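Local atomic coordinates of hypothetical signal peptide protein (Sinorhizobium meliloti, PDB entry 3PJY), a protein that is of unknown function, belongs to the DUF192 family, and has been put forward as a transcription regulator, a role that remains tentative. Residues T83-A88 with A94-R99. Numbering follows the deposited sequence.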
loop_
_atom_site.group_PDB
_atom_site.type_symbol
_atom_site.label_atom_id
_atom_site.label_comp_id
_atom_site.label_asym_id
_atom_site.label_seq_id
_atom_site.Cartn_x
_atom_site.Cartn_y
_atom_site.Cartn_z
ATOM N N THR B 83 -15.918 10.220 10.716
ATOM C CA THR B 83 -16.490 11.187 9.823
ATOM C C THR B 83 -15.436 11.640 8.810
ATOM O O THR B 83 -14.223 11.515 9.046
ATOM C CB THR B 83 -17.048 12.419 10.546
ATOM O OG1 THR B 83 -16.018 13.076 11.226
ATOM C CG2 THR B 83 -18.099 12.028 11.589
ATOM N N ILE B 84 -15.948 12.189 7.718
ATOM C CA ILE B 84 -15.118 12.629 6.611
ATOM C C ILE B 84 -15.589 13.987 6.177
ATOM O O ILE B 84 -16.810 14.179 5.956
ATOM C CB ILE B 84 -15.171 11.673 5.418
ATOM C CG1 ILE B 84 -14.705 10.280 5.828
ATOM C CG2 ILE B 84 -14.320 12.219 4.279
ATOM C CD1 ILE B 84 -14.734 9.213 4.692
ATOM N N HIS B 85 -14.647 14.921 6.061
ATOM C CA HIS B 85 -14.930 16.225 5.475
ATOM C C HIS B 85 -14.166 16.337 4.184
ATOM O O HIS B 85 -12.957 16.594 4.192
ATOM C CB HIS B 85 -14.536 17.360 6.418
ATOM C CG HIS B 85 -14.942 18.711 5.934
ATOM N ND1 HIS B 85 -16.068 19.353 6.424
ATOM C CD2 HIS B 85 -14.445 19.513 4.964
ATOM C CE1 HIS B 85 -16.214 20.510 5.795
ATOM N NE2 HIS B 85 -15.267 20.622 4.887
ATOM N N GLU B 86 -14.873 16.190 3.065
ATOM C CA GLU B 86 -14.244 16.283 1.763
ATOM C C GLU B 86 -14.120 17.758 1.340
ATOM O O GLU B 86 -14.910 18.586 1.738
ATOM C CB GLU B 86 -15.064 15.504 0.724
ATOM C CG GLU B 86 -14.939 14.014 0.935
ATOM C CD GLU B 86 -15.938 13.220 0.147
ATOM O OE1 GLU B 86 -17.082 13.068 0.593
ATOM O OE2 GLU B 86 -15.564 12.750 -0.922
ATOM N N ASN B 87 -13.100 18.040 0.547
ATOM C CA ASN B 87 -12.947 19.324 -0.122
ATOM C C ASN B 87 -12.937 20.507 0.835
ATOM O O ASN B 87 -13.639 21.502 0.615
ATOM C CB ASN B 87 -14.025 19.512 -1.195
ATOM C CG ASN B 87 -14.007 18.407 -2.215
ATOM O OD1 ASN B 87 -13.020 18.225 -2.919
ATOM N ND2 ASN B 87 -15.111 17.653 -2.302
ATOM N N ALA B 88 -12.110 20.390 1.891
ATOM C CA ALA B 88 -11.803 21.530 2.747
ATOM C C ALA B 88 -11.209 22.622 1.851
ATOM O O ALA B 88 -10.568 22.348 0.838
ATOM C CB ALA B 88 -10.843 21.141 3.868
ATOM N N ALA B 94 -12.318 28.684 8.734
ATOM C CA ALA B 94 -13.496 28.008 9.279
ATOM C C ALA B 94 -13.079 26.732 9.976
ATOM O O ALA B 94 -12.390 25.890 9.390
ATOM C CB ALA B 94 -14.472 27.670 8.133
ATOM N N ILE B 95 -13.518 26.552 11.211
ATOM C CA ILE B 95 -13.209 25.351 11.979
ATOM C C ILE B 95 -14.022 24.201 11.483
ATOM O O ILE B 95 -15.255 24.316 11.316
ATOM C CB ILE B 95 -13.488 25.566 13.502
ATOM C CG1 ILE B 95 -12.518 26.627 14.051
ATOM C CG2 ILE B 95 -13.448 24.189 14.274
ATOM C CD1 ILE B 95 -12.823 27.144 15.507
ATOM N N ILE B 96 -13.339 23.078 11.271
ATOM C CA ILE B 96 -13.941 21.815 10.934
ATOM C C ILE B 96 -13.788 20.940 12.170
ATOM O O ILE B 96 -12.677 20.553 12.527
ATOM C CB ILE B 96 -13.260 21.173 9.703
ATOM C CG1 ILE B 96 -13.327 22.132 8.510
ATOM C CG2 ILE B 96 -13.927 19.799 9.384
ATOM C CD1 ILE B 96 -12.467 21.737 7.310
ATOM N N ASP B 97 -14.903 20.694 12.856
ATOM C CA ASP B 97 -14.883 19.991 14.131
ATOM C C ASP B 97 -15.100 18.509 13.908
ATOM O O ASP B 97 -15.879 18.125 13.031
ATOM C CB ASP B 97 -15.942 20.562 15.071
ATOM C CG ASP B 97 -15.646 20.214 16.529
ATOM O OD1 ASP B 97 -14.748 20.867 17.103
ATOM O OD2 ASP B 97 -16.289 19.286 17.039
ATOM N N SER B 98 -14.440 17.667 14.705
ATOM C CA SER B 98 -14.631 16.254 14.609
ATOM C C SER B 98 -16.047 15.860 15.114
ATOM O O SER B 98 -16.498 14.775 14.790
ATOM C CB SER B 98 -13.552 15.504 15.401
ATOM O OG SER B 98 -13.679 15.766 16.776
ATOM N N ARG B 99 -16.680 16.688 15.948
ATOM C CA ARG B 99 -18.081 16.458 16.406
ATOM C C ARG B 99 -18.213 15.368 17.476
ATOM O O ARG B 99 -19.293 15.104 17.976
ATOM C CB ARG B 99 -19.002 16.124 15.202
HETATM O O HOH W 1 -15.978 12.482 13.762
HETATM O O HOH W 2 -16.667 15.884 11.222
#
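Ile96 lays its CD1 methyl over one face of the His85 imidazole, a CH-pi contact with CD1 3.9 Å from the ring centroid and 17° off the ring normal. The two side chains cross at about a right angle, and both branches of the isoleucine are used: while CD1 sits over the CD2 and NE2 side of the ring, CG2 comes within 3.7 Å of His85 ND1. His85 has CG anti to the backbone N (chi1 -174°), a torsion that places one ring face against Ile96 CD1. The same CD1 also meets Ala88 CB at 3.9 Å, so one methyl touches both the imidazole and the alanine. Replacing His85 with an alanine would probably leave Ile96 CD1 without the flat surface it lies on and open a gap beside it, with Ala88 CB still in contact.

The polar part of the contact runs through water, for no direct hydrogen bond joins the segments. Thr83 OG1 donates to one water at 2.6 Å, and that water in turn donates to Ser98 O, also at 2.6 Å. A second water donates both to Thr83 OG1 and to Asp97 O. One hydroxyl thus anchors two bridges to consecutive carbonyls. Within 94-99, Asp97 OD2 accepts from Arg99 N at 2.8 Å, closing an Asx turn.

Each segment finds its strand partner in another part of the chain: 83-88 lies on an outer strand of the mixed sheet, hydrogen-bonded through its backbone to strand 70-75, whereas Ile96 pairs with Met61 in a small two-stranded antiparallel sheet. Ile96 also touches Met72, and Ser98 touches Phe74, so both reach strand 70-75.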